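Local coordinates for protein cytosine deaminase (Klebsiella pneumoniae, PDB 4R85) that probably deaminates 5-methylcytosine and cytosine, and binds 5-methylcytosine beside an iron(II) ion in an amidohydrolase-fold active site, at residues L375-D380 / V384-R389. Sequence-based numbering, arbitrary orientation.
Sequences LDAEND and VRRQAR
The R386 chain, bent at chi2 and chi3 (-91°), brings its guanidinium to the D376 carbonyl. D376 turns its carboxylate to R386 and R389 with CG anti to the backbone N (chi1 -168°). D376 O lies 2.9 Å from R386 NH1, oblique to the guanidinium plane. The D376 carboxylate does not pair with R386 directly. The two flat groups stand almost perpendicular, and D376 OD2 stays 4.2 Å from R386 NH2. One water bridges the two side chains, accepting from R386 NH1 and donating to D376 OD1. A second water donates to OD2 and accepts from the R389 backbone N. OD1 also forms a salt bridge with R46, giving the carboxylate a direct charged partner besides the two waters. On the backbone, D376 N donates to R389 O at 2.9 Å.

This is a strand-helix-strand connection within one sheet. Strand 372-375 ends in an inverse gamma turn centred on D376, and N379 caps helix 380-386 through OD1 to E382 N. The helix leads through Q387, with positive phi, to antiparallel strand 390-395. V384 N bonds D380 O at 3.2 Å, an i to i+4 helical bond.

Inside the connection, A377 CB and A388 CB meet at 3.6 Å. A388 CB also rests 3.5 Å from D376 O. L375 reaches CD2 to A388 O at 3.9 Å and packs on I49 and F52 of strand 47-57. R389 NH1 bonds E404 O, while its NH2 forms a salt bridge with E406 of the second subunit.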
ATOM      1  N   LEU A 375      -8.986 -15.075 -10.523  1.00 17.46           N
ATOM      2  CA  LEU A 375      -7.897 -14.141 -10.229  1.00 21.64           C
ATOM      3  C   LEU A 375      -6.631 -14.588 -10.940  1.00 26.72           C
ATOM      4  O   LEU A 375      -6.370 -15.781 -11.029  1.00 20.43           O
ATOM      5  CB  LEU A 375      -7.589 -14.142  -8.738  1.00 21.19           C
ATOM      6  CG  LEU A 375      -8.273 -13.259  -7.716  1.00 26.66           C
ATOM      7  CD1 LEU A 375      -7.541 -13.428  -6.401  1.00 18.82           C
ATOM      8  CD2 LEU A 375      -8.258 -11.797  -8.166  1.00 26.87           C
ATOM      9  N   ASP A 376      -5.830 -13.635 -11.415  1.00 24.25           N
ATOM     10  CA  ASP A 376      -4.593 -13.959 -12.120  1.00 24.84           C
ATOM     11  C   ASP A 376      -3.462 -14.292 -11.141  1.00 27.27           C
ATOM     12  O   ASP A 376      -2.431 -13.615 -11.105  1.00 22.51           O
ATOM     13  CB  ASP A 376      -4.186 -12.807 -13.041  1.00 26.73           C
ATOM     14  CG  ASP A 376      -3.079 -13.189 -14.015  1.00 33.85           C
ATOM     15  OD1 ASP A 376      -2.909 -14.399 -14.301  1.00 30.96           O
ATOM     16  OD2 ASP A 376      -2.382 -12.268 -14.499  1.00 37.72           O
ATOM     17  N   ALA A 377      -3.674 -15.339 -10.350  1.00 24.54           N
ATOM     18  CA  ALA A 377      -2.692 -15.828  -9.387  1.00 22.94           C
ATOM     19  C   ALA A 377      -3.128 -17.218  -8.950  1.00 24.15           C
ATOM     20  O   ALA A 377      -4.288 -17.576  -9.128  1.00 26.51           O
ATOM     21  CB  ALA A 377      -2.625 -14.906  -8.196  1.00 19.40           C
ATOM     22  N   GLU A 378      -2.219 -17.997  -8.367  1.00 19.56           N
ATOM     23  CA  GLU A 378      -2.532 -19.391  -8.042  1.00 26.75           C
ATOM     24  C   GLU A 378      -2.820 -19.654  -6.561  1.00 24.83           C
ATOM     25  O   GLU A 378      -3.276 -20.738  -6.202  1.00 28.32           O
ATOM     26  CB  GLU A 378      -1.425 -20.331  -8.531  1.00 27.37           C
ATOM     27  CG  GLU A 378      -0.130 -20.222  -7.753  1.00 33.21           C
ATOM     28  CD  GLU A 378       0.842 -19.242  -8.370  1.00 43.02           C
ATOM     29  OE1 GLU A 378       0.413 -18.125  -8.738  1.00 45.67           O
ATOM     30  OE2 GLU A 378       2.036 -19.600  -8.496  1.00 47.66           O
ATOM     31  N   ASN A 379      -2.542 -18.671  -5.707  1.00 18.25           N
ATOM     32  CA  ASN A 379      -2.790 -18.802  -4.271  1.00 21.28           C
ATOM     33  C   ASN A 379      -2.866 -17.425  -3.599  1.00 18.57           C
ATOM     34  O   ASN A 379      -2.672 -16.416  -4.276  1.00 17.94           O
ATOM     35  CB  ASN A 379      -1.748 -19.721  -3.599  1.00 22.14           C
ATOM     36  CG  ASN A 379      -0.315 -19.210  -3.735  1.00 25.04           C
ATOM     37  OD1 ASN A 379      -0.067 -18.017  -3.804  1.00 25.60           O
ATOM     38  ND2 ASN A 379       0.638 -20.135  -3.752  1.00 25.73           N
ATOM     39  N   ASP A 380      -3.156 -17.393  -2.294  1.00 18.39           N
ATOM     40  CA  ASP A 380      -3.326 -16.135  -1.547  1.00 19.10           C
ATOM     41  C   ASP A 380      -2.075 -15.254  -1.585  1.00 20.53           C
ATOM     42  O   ASP A 380      -2.157 -14.050  -1.803  1.00 19.37           O
ATOM     43  CB  ASP A 380      -3.658 -16.406  -0.071  1.00 16.52           C
ATOM     44  CG  ASP A 380      -5.065 -16.937   0.143  1.00 21.14           C
ATOM     45  OD1 ASP A 380      -5.575 -17.699  -0.708  1.00 18.21           O
ATOM     46  OD2 ASP A 380      -5.652 -16.605   1.200  1.00 17.22           O
ATOM     47  N   VAL A 384      -1.757 -11.312  -3.310  1.00 18.66           N
ATOM     48  CA  VAL A 384      -1.418 -10.040  -2.665  1.00 16.09           C
ATOM     49  C   VAL A 384      -0.059  -9.497  -3.124  1.00 19.30           C
ATOM     50  O   VAL A 384       0.121  -8.280  -3.278  1.00 17.49           O
ATOM     51  CB  VAL A 384      -1.531 -10.093  -1.105  1.00 17.41           C
ATOM     52  CG1 VAL A 384      -0.383 -10.860  -0.474  1.00 21.12           C
ATOM     53  CG2 VAL A 384      -1.593  -8.660  -0.526  1.00 18.72           C
ATOM     54  N   ARG A 385       0.888 -10.394  -3.377  1.00 18.05           N
ATOM     55  CA  ARG A 385       2.216  -9.959  -3.791  1.00 19.00           C
ATOM     56  C   ARG A 385       2.171  -9.292  -5.153  1.00 22.25           C
ATOM     57  O   ARG A 385       2.838  -8.277  -5.368  1.00 16.46           O
ATOM     58  CB  ARG A 385       3.210 -11.115  -3.853  1.00 15.20           C
ATOM     59  CG  ARG A 385       4.632 -10.626  -4.101  1.00 15.56           C
ATOM     60  CD  ARG A 385       5.623 -11.769  -4.280  1.00 17.38           C
ATOM     61  NE  ARG A 385       5.386 -12.515  -5.513  1.00 18.43           N
ATOM     62  CZ  ARG A 385       5.800 -12.138  -6.724  1.00 22.99           C
ATOM     63  NH1 ARG A 385       5.532 -12.896  -7.786  1.00 21.67           N
ATOM     64  NH2 ARG A 385       6.478 -11.007  -6.884  1.00 20.99           N
ATOM     65  N   ARG A 386       1.403  -9.884  -6.066  1.00 17.75           N
ATOM     66  CA  ARG A 386       1.316  -9.385  -7.435  1.00 17.43           C
ATOM     67  C   ARG A 386       0.176  -8.392  -7.654  1.00 18.83           C
ATOM     68  O   ARG A 386       0.068  -7.825  -8.736  1.00 19.37           O
ATOM     69  CB  ARG A 386       1.165 -10.544  -8.417  1.00 17.12           C
ATOM     70  CG  ARG A 386       2.282 -11.568  -8.313  1.00 23.59           C
ATOM     71  CD  ARG A 386       2.642 -12.139  -9.669  1.00 37.23           C
ATOM     72  NE  ARG A 386       1.891 -13.342  -9.999  1.00 48.45           N
ATOM     73  CZ  ARG A 386       0.980 -13.418 -10.966  1.00 51.26           C
ATOM     74  NH1 ARG A 386       0.355 -14.567 -11.199  1.00 43.52           N
ATOM     75  NH2 ARG A 386       0.693 -12.351 -11.704  1.00 50.91           N
ATOM     76  N   GLN A 387      -0.664  -8.197  -6.637  1.00 20.10           N
ATOM     77  CA  GLN A 387      -1.903  -7.435  -6.780  1.00 22.57           C
ATOM     78  C   GLN A 387      -2.684  -7.977  -7.973  1.00 21.48           C
ATOM     79  O   GLN A 387      -2.994  -7.242  -8.915  1.00 19.68           O
ATOM     80  CB  GLN A 387      -1.604  -5.941  -6.938  1.00 20.13           C
ATOM     81  CG  GLN A 387      -0.978  -5.314  -5.696  1.00 21.62           C
ATOM     82  CD  GLN A 387      -1.983  -5.146  -4.574  1.00 20.97           C
ATOM     83  OE1 GLN A 387      -2.834  -4.259  -4.622  1.00 18.71           O
ATOM     84  NE2 GLN A 387      -1.907  -6.013  -3.567  1.00 14.95           N
ATOM     85  N   ALA A 388      -2.972  -9.279  -7.926  1.00 20.83           N
ATOM     86  CA  ALA A 388      -3.506 -10.008  -9.076  1.00 20.44           C
ATOM     87  C   ALA A 388      -4.769  -9.380  -9.652  1.00 20.06           C
ATOM     88  O   ALA A 388      -5.687  -9.016  -8.922  1.00 19.46           O
ATOM     89  CB  ALA A 388      -3.759 -11.476  -8.714  1.00 17.39           C
ATOM     90  N   ARG A 389      -4.793  -9.260 -10.973  1.00 20.56           N
ATOM     91  CA  ARG A 389      -5.936  -8.717 -11.683  1.00 19.48           C
ATOM     92  C   ARG A 389      -7.098  -9.699 -11.672  1.00 18.95           C
ATOM     93  O   ARG A 389      -6.901 -10.916 -11.694  1.00 19.24           O
ATOM     94  CB  ARG A 389      -5.530  -8.383 -13.120  1.00 26.79           C
ATOM     95  CG  ARG A 389      -4.448  -7.316 -13.198  1.00 43.00           C
ATOM     96  CD  ARG A 389      -3.584  -7.450 -14.447  1.00 54.30           C
ATOM     97  NE  ARG A 389      -4.030  -6.592 -15.544  1.00 58.82           N
ATOM     98  CZ  ARG A 389      -4.762  -7.011 -16.572  1.00 54.81           C
ATOM     99  NH1 ARG A 389      -5.138  -8.281 -16.644  1.00 42.97           N
ATOM    100  NH2 ARG A 389      -5.118  -6.160 -17.526  1.00 56.08           N
TER
HETATM  101  O   HOH W   1      -0.765 -16.049 -13.121  1.00 35.74           O
HETATM  102  O   HOH W   2      -2.369 -10.034 -12.295  1.00 37.09           O